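SsRai1 (Scheffersomyces stipitis, PDB 5BTO) hydrolyses NAD caps, m7G caps and 5'-triphosphate ends of RNA with a divalent metal cation, and binds and stimulates the exoribonuclease RAT1. Local coordinates at residues Tyr360-Asp365 against Arg369-Arg374. Sequence-based numbering, arbitrary orientation.
Sequences YRVSFD and RTFTLR
Val362 lies between Phe371 and Leu373 on the apolar face of an antiparallel beta hairpin. Val362 CG1 meets Phe371 CZ at 3.5 Å. Val362 CG2 touches Leu373 CD1 at 3.8 Å. CG1 stands anti to the backbone N (chi1 175°), which leaves one methyl for each neighbour. Leu373 CD1 also reaches Tyr360 CB at 3.7 Å. Further along, Phe364 CB packs on Phe371 CD2, and Ser363 O lies over one face of the Phe371 ring.

The backbones pair through Arg361 with Arg374 and Ser363 with Thr372, each joined by two hydrogen bonds. At the turn end, Asp365 N donates to Thr370 O at 3.0 Å. Arg369 and Thr370 both face Asp365 and give its O only weak bonds, forming a G1 beta bulge. Arg369 has a left-handed backbone there (phi 51°).

The other face is polar. Water 1 donates to Arg361 O (2.9 Å) and also hydrogen-bonds Thr372 OG1 (2.7 Å). Arg361 and Arg374 run side by side with guanidinium planes 83° apart. Arg361 NH1 and Arg374 NH2 come within 3.5 Å, a close approach of like charges. Arg361 NH2 bonds Asn135 OD1. Asp148 and Glu380 add long, weak ion pairs to Arg361 NH2, which may partly offset the nearby positive charges. Ser363 OG bonds Asp133 OD1.

Within the large mixed sheet, strand 359-365 pairs with strand 132-139, and strand 370-375 pairs with strand 9-12. Helix 333-350 packs against the apolar face, where Trp339 meets Phe371 edge-to-face and Leu347 touches Val362.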
ATOM      1  N   TYR A 360      12.270   0.621  17.174  1.00 18.67           N
ATOM      2  CA  TYR A 360      11.059   0.291  16.425  1.00 17.92           C
ATOM      3  C   TYR A 360      10.912  -1.215  16.167  1.00 19.89           C
ATOM      4  O   TYR A 360      11.898  -1.967  16.148  1.00 20.31           O
ATOM      5  CB  TYR A 360      11.029   1.066  15.092  1.00 18.03           C
ATOM      6  CG  TYR A 360      10.879   2.559  15.277  1.00 17.20           C
ATOM      7  CD1 TYR A 360      11.983   3.375  15.534  1.00 20.73           C
ATOM      8  CD2 TYR A 360       9.624   3.157  15.222  1.00 19.03           C
ATOM      9  CE1 TYR A 360      11.823   4.759  15.737  1.00 22.88           C
ATOM     10  CE2 TYR A 360       9.467   4.515  15.412  1.00 21.71           C
ATOM     11  CZ  TYR A 360      10.565   5.314  15.660  1.00 24.80           C
ATOM     12  OH  TYR A 360      10.365   6.671  15.860  1.00 26.59           O
ATOM     13  N   ARG A 361       9.662  -1.642  15.998  1.00 18.09           N
ATOM     14  CA  ARG A 361       9.325  -3.010  15.618  1.00 18.18           C
ATOM     15  C   ARG A 361       8.628  -2.986  14.266  1.00 16.39           C
ATOM     16  O   ARG A 361       7.601  -2.326  14.097  1.00 17.95           O
ATOM     17  CB  ARG A 361       8.412  -3.647  16.674  1.00 20.65           C
ATOM     18  CG  ARG A 361       7.721  -4.945  16.251  1.00 20.81           C
ATOM     19  CD  ARG A 361       8.722  -6.104  16.071  1.00 21.59           C
ATOM     20  NE  ARG A 361       9.635  -6.226  17.209  1.00 24.96           N
ATOM     21  CZ  ARG A 361       9.280  -6.623  18.429  1.00 25.63           C
ATOM     22  NH1 ARG A 361       8.018  -6.936  18.695  1.00 25.48           N
ATOM     23  NH2 ARG A 361      10.187  -6.693  19.395  1.00 26.57           N
ATOM     24  N   VAL A 362       9.212  -3.686  13.296  1.00 15.97           N
ATOM     25  CA  VAL A 362       8.587  -3.883  11.994  1.00 16.62           C
ATOM     26  C   VAL A 362       7.954  -5.262  12.025  1.00 17.45           C
ATOM     27  O   VAL A 362       8.619  -6.246  12.347  1.00 19.17           O
ATOM     28  CB  VAL A 362       9.625  -3.817  10.844  1.00 18.34           C
ATOM     29  CG1 VAL A 362       8.970  -4.146   9.500  1.00 20.98           C
ATOM     30  CG2 VAL A 362      10.281  -2.451  10.797  1.00 19.51           C
ATOM     31  N   SER A 363       6.662  -5.343  11.713  1.00 15.72           N
ATOM     32  CA  SER A 363       5.965  -6.615  11.838  1.00 18.12           C
ATOM     33  C   SER A 363       5.023  -6.864  10.675  1.00 17.03           C
ATOM     34  O   SER A 363       4.268  -5.977  10.260  1.00 20.06           O
ATOM     35  CB  SER A 363       5.171  -6.657  13.155  1.00 21.41           C
ATOM     36  OG  SER A 363       4.501  -7.896  13.306  1.00 25.96           O
ATOM     37  N   PHE A 364       5.066  -8.079  10.151  1.00 16.65           N
ATOM     38  CA  PHE A 364       4.011  -8.541   9.269  1.00 17.05           C
ATOM     39  C   PHE A 364       3.210  -9.613   9.982  1.00 19.26           C
ATOM     40  O   PHE A 364       3.762 -10.620  10.433  1.00 21.46           O
ATOM     41  CB  PHE A 364       4.557  -9.091   7.947  1.00 16.82           C
ATOM     42  CG  PHE A 364       3.494  -9.748   7.101  1.00 17.24           C
ATOM     43  CD1 PHE A 364       2.532  -8.982   6.472  1.00 16.98           C
ATOM     44  CD2 PHE A 364       3.457 -11.125   6.943  1.00 18.62           C
ATOM     45  CE1 PHE A 364       1.536  -9.581   5.704  1.00 17.32           C
ATOM     46  CE2 PHE A 364       2.478 -11.726   6.176  1.00 18.53           C
ATOM     47  CZ  PHE A 364       1.516 -10.958   5.550  1.00 18.70           C
ATOM     48  N   ASP A 365       1.901  -9.368  10.096  1.00 20.61           N
ATOM     49  CA  ASP A 365       0.978 -10.274  10.773  1.00 23.88           C
ATOM     50  C   ASP A 365       0.124 -11.022   9.750  1.00 24.24           C
ATOM     51  O   ASP A 365      -0.735 -10.433   9.100  1.00 24.53           O
ATOM     52  CB  ASP A 365       0.079  -9.476  11.721  1.00 28.68           C
ATOM     53  CG  ASP A 365      -0.994 -10.324  12.369  1.00 33.03           C
ATOM     54  OD1 ASP A 365      -0.814 -11.552  12.489  1.00 35.07           O
ATOM     55  OD2 ASP A 365      -2.026  -9.756  12.771  1.00 39.39           O
ATOM     56  N   ARG A 369      -2.925  -9.793   7.724  1.00 28.11           N
ATOM     57  CA  ARG A 369      -2.178  -9.364   6.549  1.00 28.96           C
ATOM     58  C   ARG A 369      -1.873  -7.872   6.580  1.00 27.93           C
ATOM     59  O   ARG A 369      -2.133  -7.144   5.623  1.00 29.68           O
ATOM     60  CB  ARG A 369      -2.886  -9.775   5.259  1.00 31.92           C
ATOM     61  CG  ARG A 369      -2.781 -11.265   4.997  1.00 37.50           C
ATOM     62  CD  ARG A 369      -3.280 -11.640   3.618  1.00 40.56           C
ATOM     63  NE  ARG A 369      -3.192 -13.078   3.387  1.00 41.92           N
ATOM     64  CZ  ARG A 369      -3.455 -13.653   2.220  1.00 44.36           C
ATOM     65  NH1 ARG A 369      -3.817 -12.906   1.187  1.00 44.43           N
ATOM     66  NH2 ARG A 369      -3.355 -14.970   2.086  1.00 45.83           N
ATOM     67  N   THR A 370      -1.310  -7.428   7.697  1.00 25.80           N
ATOM     68  CA  THR A 370      -0.929  -6.034   7.837  1.00 25.04           C
ATOM     69  C   THR A 370       0.571  -5.943   8.075  1.00 20.87           C
ATOM     70  O   THR A 370       1.151  -6.777   8.765  1.00 22.11           O
ATOM     71  CB  THR A 370      -1.699  -5.330   8.974  1.00 28.21           C
ATOM     72  OG1 THR A 370      -1.323  -5.886  10.239  1.00 30.75           O
ATOM     73  CG2 THR A 370      -3.199  -5.505   8.780  1.00 29.44           C
ATOM     74  N   PHE A 371       1.183  -4.923   7.490  1.00 19.79           N
ATOM     75  CA  PHE A 371       2.605  -4.656   7.653  1.00 15.94           C
ATOM     76  C   PHE A 371       2.721  -3.344   8.417  1.00 17.32           C
ATOM     77  O   PHE A 371       2.255  -2.307   7.943  1.00 18.30           O
ATOM     78  CB  PHE A 371       3.257  -4.527   6.281  1.00 14.47           C
ATOM     79  CG  PHE A 371       4.764  -4.566   6.312  1.00 14.02           C
ATOM     80  CD1 PHE A 371       5.491  -3.414   6.569  1.00 15.32           C
ATOM     81  CD2 PHE A 371       5.447  -5.748   6.073  1.00 15.04           C
ATOM     82  CE1 PHE A 371       6.881  -3.434   6.586  1.00 14.04           C
ATOM     83  CE2 PHE A 371       6.829  -5.777   6.099  1.00 14.79           C
ATOM     84  CZ  PHE A 371       7.555  -4.619   6.353  1.00 13.52           C
ATOM     85  N   THR A 372       3.328  -3.387   9.599  1.00 15.69           N
ATOM     86  CA  THR A 372       3.314  -2.221  10.472  1.00 15.49           C
ATOM     87  C   THR A 372       4.686  -1.866  11.018  1.00 15.59           C
ATOM     88  O   THR A 372       5.592  -2.709  11.088  1.00 15.91           O
ATOM     89  CB  THR A 372       2.372  -2.420  11.671  1.00 18.28           C
ATOM     90  OG1 THR A 372       2.788  -3.564  12.428  1.00 19.93           O
ATOM     91  CG2 THR A 372       0.922  -2.603  11.207  1.00 19.97           C
ATOM     92  N   LEU A 373       4.809  -0.602  11.413  1.00 17.46           N
ATOM     93  CA  LEU A 373       5.986  -0.074  12.080  1.00 16.50           C
ATOM     94  C   LEU A 373       5.503   0.537  13.389  1.00 19.19           C
ATOM     95  O   LEU A 373       4.661   1.431  13.379  1.00 22.39           O
ATOM     96  CB  LEU A 373       6.622   1.008  11.216  1.00 17.86           C
ATOM     97  CG  LEU A 373       7.796   1.810  11.778  1.00 18.58           C
ATOM     98  CD1 LEU A 373       9.017   0.930  12.030  1.00 17.94           C
ATOM     99  CD2 LEU A 373       8.149   2.959  10.829  1.00 19.38           C
ATOM    100  N   ARG A 374       6.032   0.048  14.503  1.00 19.20           N
ATOM    101  CA  ARG A 374       5.596   0.479  15.830  1.00 20.85           C
ATOM    102  C   ARG A 374       6.781   0.939  16.670  1.00 19.65           C
ATOM    103  O   ARG A 374       7.833   0.302  16.668  1.00 21.17           O
ATOM    104  CB  ARG A 374       4.871  -0.683  16.513  1.00 25.87           C
ATOM    105  CG  ARG A 374       4.647  -0.520  17.987  1.00 30.71           C
ATOM    106  CD  ARG A 374       3.729  -1.611  18.497  1.00 34.46           C
ATOM    107  NE  ARG A 374       4.363  -2.926  18.521  1.00 35.11           N
ATOM    108  CZ  ARG A 374       5.021  -3.406  19.571  1.00 37.01           C
ATOM    109  NH1 ARG A 374       5.141  -2.668  20.667  1.00 38.43           N
ATOM    110  NH2 ARG A 374       5.557  -4.618  19.533  1.00 37.19           N
TER
HETATM  111  O   HOH W   1       4.866  -3.287  14.190  1.00 22.72           O